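Local coordinates for (S)-ureidoglycine aminohydrolase cupin domain-containing protein (Pseudomonas syringae pv. tomato, PDB 3MYX), which is of unknown function but belongs to the cupin superfamily and is probably related to (S)-ureidoglycine aminohydrolases, at residues Thr56-Val70 with Glu91-Ala105. Numbering follows the deposited sequence. Where two conformers were deposited one is given.
Sequences TALSVEAYPYTEMLV and ESAVIGRGTQVRIDA. With EDO (1,2-ethanediol), chain D.
The carbonyl oxygen Leu69 O is gripped twice from across the contact, by Ser92 OG at 2.7 Å from above the carbonyl plane and by Ala93 N, a longer bond lying in that plane. A chi1 of -178° sets Ser92 OG anti to the backbone N and carries it across to strand 66-70. The pair of segments is a worked example of strand pairing in a cupin β-barrel: antiparallel strands 66-70 and 92-95 pair in one sheet, 57-60 and 101-105 in another, and the linkers 61-65 and 96-100 join the two pairings, whose register differs by one residue. Here a type II turn, Gly96 to Thr99, is tied down by Gly98 N to Tyr63 O and by Tyr63 N to Thr99 O.

Inside the bend lies the buried Tyr63 ring. Ile95 CD1 lies over one face, and Ile95 CG2 packs against the root of the ring, 3.7 Å from Tyr63 CG, while Val101 CG1 and Ile103 CD1 approach obliquely. The phenol hydroxyl Tyr63 OH donates to Glu67 OE1 (2.7 Å), from above the carboxylate plane, and Glu67 OE2 forms a salt bridge with Arg37, so the carboxylate is held at both oxygens.

Outside, Pro64 O lies over the centre of the Arg97 guanidinium, 3.0 Å from Arg97 CZ, where no N-H points at it; Arg97 NH2 hydrogen-bonds to Thr117 O. A water links Arg97 NH1 to Thr66 OG1, also hydrogen-bonded to Asp162. On the exposed part of the contact Gln100 NE2 meets the syn lone pair of Glu61 OE1 at 2.7 Å, with amide and carboxylate planes 78° apart. Further along, Arg102 NH1 reaches Ser59 OG exactly in the guanidinium plane, while Ala57 CB rests against one face, 3.3 Å from Arg102 NH2.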
# COMPACT_ATOMS: atom_id res chain seq x y z
N THR A 56 12.56 -17.01 3.78
CA THR A 56 13.16 -17.46 5.02
C THR A 56 12.63 -16.58 6.18
O THR A 56 11.72 -15.78 5.99
CB THR A 56 14.72 -17.42 4.87
OG1 THR A 56 15.13 -16.10 4.50
CG2 THR A 56 15.21 -18.41 3.79
N ALA A 57 13.23 -16.71 7.36
CA ALA A 57 12.93 -15.83 8.48
C ALA A 57 14.09 -14.90 8.78
O ALA A 57 15.26 -15.27 8.64
CB ALA A 57 12.57 -16.63 9.72
N LEU A 58 13.74 -13.69 9.20
CA LEU A 58 14.73 -12.76 9.72
C LEU A 58 14.14 -11.98 10.88
O LEU A 58 12.96 -11.69 10.93
CB LEU A 58 15.35 -11.85 8.62
CG LEU A 58 14.54 -10.76 7.90
CD1 LEU A 58 14.13 -9.67 8.87
CD2 LEU A 58 15.28 -10.15 6.71
N SER A 59 14.99 -11.71 11.84
CA SER A 59 14.60 -10.99 13.04
C SER A 59 15.24 -9.61 13.02
O SER A 59 16.42 -9.45 12.68
CB SER A 59 15.04 -11.77 14.29
OG SER A 59 14.33 -13.00 14.43
N VAL A 60 14.46 -8.60 13.39
CA VAL A 60 14.90 -7.22 13.43
C VAL A 60 14.66 -6.68 14.84
O VAL A 60 13.55 -6.77 15.35
CB VAL A 60 14.12 -6.38 12.40
CG1 VAL A 60 14.69 -4.95 12.31
CG2 VAL A 60 14.11 -7.07 11.04
N GLU A 61 15.70 -6.14 15.48
CA GLU A 61 15.55 -5.68 16.86
C GLU A 61 14.65 -4.45 16.98
O GLU A 61 13.87 -4.36 17.92
CB GLU A 61 16.92 -5.43 17.50
CG GLU A 61 16.89 -4.85 18.93
CD GLU A 61 15.95 -5.59 19.87
OE1 GLU A 61 15.77 -6.81 19.70
OE2 GLU A 61 15.39 -4.92 20.78
N ALA A 62 14.76 -3.51 16.04
CA ALA A 62 13.92 -2.30 16.04
C ALA A 62 13.66 -1.94 14.59
O ALA A 62 14.52 -1.42 13.90
CB ALA A 62 14.63 -1.16 16.76
N TYR A 63 12.45 -2.23 14.10
CA TYR A 63 12.19 -2.06 12.69
C TYR A 63 12.40 -0.60 12.31
O TYR A 63 11.92 0.29 13.01
CB TYR A 63 10.77 -2.55 12.32
CG TYR A 63 10.70 -2.94 10.87
CD1 TYR A 63 11.25 -4.15 10.44
CD2 TYR A 63 10.17 -2.09 9.91
CE1 TYR A 63 11.25 -4.49 9.09
CE2 TYR A 63 10.19 -2.43 8.55
CZ TYR A 63 10.72 -3.64 8.15
OH TYR A 63 10.77 -4.03 6.84
N PRO A 64 13.13 -0.33 11.21
CA PRO A 64 13.60 1.04 10.99
C PRO A 64 12.57 1.96 10.35
O PRO A 64 12.80 3.17 10.31
CB PRO A 64 14.77 0.84 10.04
CG PRO A 64 14.43 -0.41 9.30
CD PRO A 64 13.82 -1.28 10.33
N TYR A 65 11.49 1.39 9.83
CA TYR A 65 10.49 2.12 9.08
C TYR A 65 9.12 1.85 9.68
O TYR A 65 8.94 0.90 10.43
CB TYR A 65 10.47 1.62 7.64
CG TYR A 65 11.81 1.46 6.94
CD1 TYR A 65 12.85 2.37 7.14
CD2 TYR A 65 12.02 0.44 6.03
CE1 TYR A 65 14.07 2.23 6.48
CE2 TYR A 65 13.22 0.30 5.37
CZ TYR A 65 14.23 1.21 5.58
OH TYR A 65 15.41 1.05 4.91
N THR A 66 8.13 2.65 9.29
CA THR A 66 6.73 2.20 9.36
C THR A 66 6.47 1.53 8.03
O THR A 66 6.66 2.14 7.00
CB THR A 66 5.75 3.35 9.56
OG1 THR A 66 6.13 4.07 10.74
CG2 THR A 66 4.33 2.82 9.69
N GLU A 67 6.03 0.28 8.03
CA GLU A 67 5.90 -0.47 6.78
C GLU A 67 4.63 -1.32 6.73
O GLU A 67 4.35 -2.09 7.64
CB GLU A 67 7.15 -1.32 6.51
CG GLU A 67 7.14 -1.99 5.13
CD GLU A 67 8.50 -2.53 4.68
OE1 GLU A 67 9.56 -2.21 5.29
OE2 GLU A 67 8.49 -3.23 3.65
N MSE A 68 3.88 -1.15 5.65
CA MSE A 68 2.69 -1.94 5.36
C MSE A 68 3.04 -3.01 4.37
O MSE A 68 3.71 -2.74 3.37
CB MSE A 68 1.61 -1.07 4.74
CG MSE A 68 0.38 -1.86 4.34
SE MSE A 68 -0.75 -0.70 3.36
CE MSE A 68 -2.36 -1.73 3.41
N LEU A 69 2.55 -4.22 4.64
CA LEU A 69 2.73 -5.40 3.76
C LEU A 69 1.37 -5.86 3.27
O LEU A 69 0.43 -5.93 4.04
CB LEU A 69 3.32 -6.60 4.55
CG LEU A 69 4.72 -6.53 5.17
CD1 LEU A 69 4.73 -5.65 6.42
CD2 LEU A 69 5.24 -7.92 5.47
N VAL A 70 1.28 -6.17 1.97
CA VAL A 70 0.09 -6.73 1.34
C VAL A 70 0.53 -8.01 0.62
O VAL A 70 1.31 -7.93 -0.34
CB VAL A 70 -0.46 -5.73 0.29
CG1 VAL A 70 -1.66 -6.31 -0.42
CG2 VAL A 70 -0.83 -4.41 0.95
N GLU A 91 -4.08 -10.63 2.34
CA GLU A 91 -4.11 -10.13 3.71
C GLU A 91 -2.98 -9.15 3.91
O GLU A 91 -1.96 -9.20 3.21
CB GLU A 91 -4.02 -11.29 4.71
CG GLU A 91 -5.19 -12.25 4.57
CD GLU A 91 -5.21 -13.38 5.56
OE1 GLU A 91 -4.14 -13.84 6.01
OE2 GLU A 91 -6.33 -13.84 5.88
N SER A 92 -3.18 -8.24 4.87
CA SER A 92 -2.28 -7.13 5.08
C SER A 92 -2.07 -6.85 6.57
O SER A 92 -2.92 -7.17 7.41
CB SER A 92 -2.86 -5.89 4.37
OG SER A 92 -2.01 -4.77 4.49
N ALA A 93 -0.91 -6.28 6.88
CA ALA A 93 -0.58 -5.84 8.22
C ALA A 93 0.38 -4.68 8.15
O ALA A 93 0.99 -4.41 7.10
CB ALA A 93 0.03 -6.97 9.06
N VAL A 94 0.54 -4.02 9.29
CA VAL A 94 1.48 -2.91 9.43
C VAL A 94 2.49 -3.25 10.53
O VAL A 94 2.11 -3.75 11.59
CB VAL A 94 0.75 -1.60 9.86
CG1 VAL A 94 1.76 -0.44 9.91
CG2 VAL A 94 -0.39 -1.33 8.92
N ILE A 95 3.77 -3.01 10.25
CA ILE A 95 4.83 -3.03 11.26
C ILE A 95 5.12 -1.58 11.63
O ILE A 95 5.55 -0.80 10.77
CB ILE A 95 6.11 -3.69 10.71
CG1 ILE A 95 5.83 -5.11 10.23
CG2 ILE A 95 7.20 -3.68 11.78
CD1 ILE A 95 7.00 -5.79 9.50
N GLY A 96 4.85 -1.19 12.86
CA GLY A 96 5.15 0.15 13.27
C GLY A 96 6.63 0.38 13.39
O GLY A 96 7.44 -0.56 13.60
N ARG A 97 7.05 1.63 13.28
CA ARG A 97 8.45 1.97 13.48
C ARG A 97 8.89 1.57 14.91
O ARG A 97 8.17 1.81 15.87
CB ARG A 97 8.66 3.48 13.24
CG ARG A 97 10.07 3.86 12.85
CD ARG A 97 10.18 5.36 12.55
NE ARG A 97 11.47 5.74 11.96
CZ ARG A 97 11.73 5.91 10.65
NH1 ARG A 97 10.77 5.77 9.71
NH2 ARG A 97 12.98 6.24 10.27
N GLY A 98 10.06 0.94 15.01
CA GLY A 98 10.64 0.55 16.29
C GLY A 98 10.26 -0.83 16.77
O GLY A 98 10.76 -1.28 17.81
N THR A 99 9.39 -1.52 16.04
CA THR A 99 8.91 -2.84 16.46
C THR A 99 10.04 -3.87 16.46
O THR A 99 10.78 -3.99 15.49
CB THR A 99 7.78 -3.33 15.52
OG1 THR A 99 6.78 -2.33 15.38
CG2 THR A 99 7.12 -4.58 16.07
N GLN A 100 10.15 -4.63 17.56
CA GLN A 100 10.99 -5.82 17.56
C GLN A 100 10.19 -6.91 16.86
O GLN A 100 9.11 -7.30 17.32
CB GLN A 100 11.34 -6.24 18.97
CG GLN A 100 12.33 -7.38 19.01
CD GLN A 100 12.44 -7.97 20.39
OE1 GLN A 100 11.52 -8.63 20.87
NE2 GLN A 100 13.58 -7.76 21.03
N VAL A 101 10.66 -7.36 15.70
CA VAL A 101 9.81 -8.20 14.86
C VAL A 101 10.62 -9.28 14.16
O VAL A 101 11.73 -9.03 13.67
CB VAL A 101 9.01 -7.35 13.84
CG1 VAL A 101 9.93 -6.62 12.88
CG2 VAL A 101 7.99 -8.21 13.08
N ARG A 102 10.03 -10.47 14.11
CA ARG A 102 10.54 -11.55 13.28
C ARG A 102 9.57 -11.71 12.12
O ARG A 102 8.35 -11.78 12.31
CB ARG A 102 10.67 -12.85 14.08
CG ARG A 102 11.19 -14.03 13.27
CD ARG A 102 11.48 -15.16 14.23
NE ARG A 102 11.93 -16.40 13.60
CZ ARG A 102 13.18 -16.66 13.23
NH1 ARG A 102 14.15 -15.77 13.37
NH2 ARG A 102 13.45 -17.83 12.69
N ILE A 103 10.14 -11.71 10.92
CA ILE A 103 9.40 -11.83 9.67
C ILE A 103 9.75 -13.19 9.10
O ILE A 103 10.88 -13.41 8.68
CB ILE A 103 9.80 -10.70 8.70
CG1 ILE A 103 9.58 -9.32 9.36
CG2 ILE A 103 9.06 -10.82 7.36
CD1 ILE A 103 10.07 -8.11 8.57
N ASP A 104 8.79 -14.10 9.13
CA ASP A 104 9.02 -15.51 8.79
C ASP A 104 8.20 -15.83 7.54
O ASP A 104 6.99 -16.06 7.63
CB ASP A 104 8.65 -16.40 9.98
CG ASP A 104 8.96 -17.86 9.76
OD1 ASP A 104 9.39 -18.23 8.65
OD2 ASP A 104 8.73 -18.60 10.72
N ALA A 105 8.85 -15.86 6.38
CA ALA A 105 8.21 -16.10 5.09
C ALA A 105 8.35 -17.55 4.68
O ALA A 105 9.42 -18.14 4.77
CB ALA A 105 8.84 -15.21 4.01
C1 EDO D . 10.05 -11.37 18.62
O1 EDO D . 10.02 -10.39 19.66
C2 EDO D . 11.11 -10.99 17.60
O2 EDO D . 12.42 -10.97 18.21
O HOH W 1 12.30 -2.65 19.65
O HOH W 2 7.98 6.30 9.98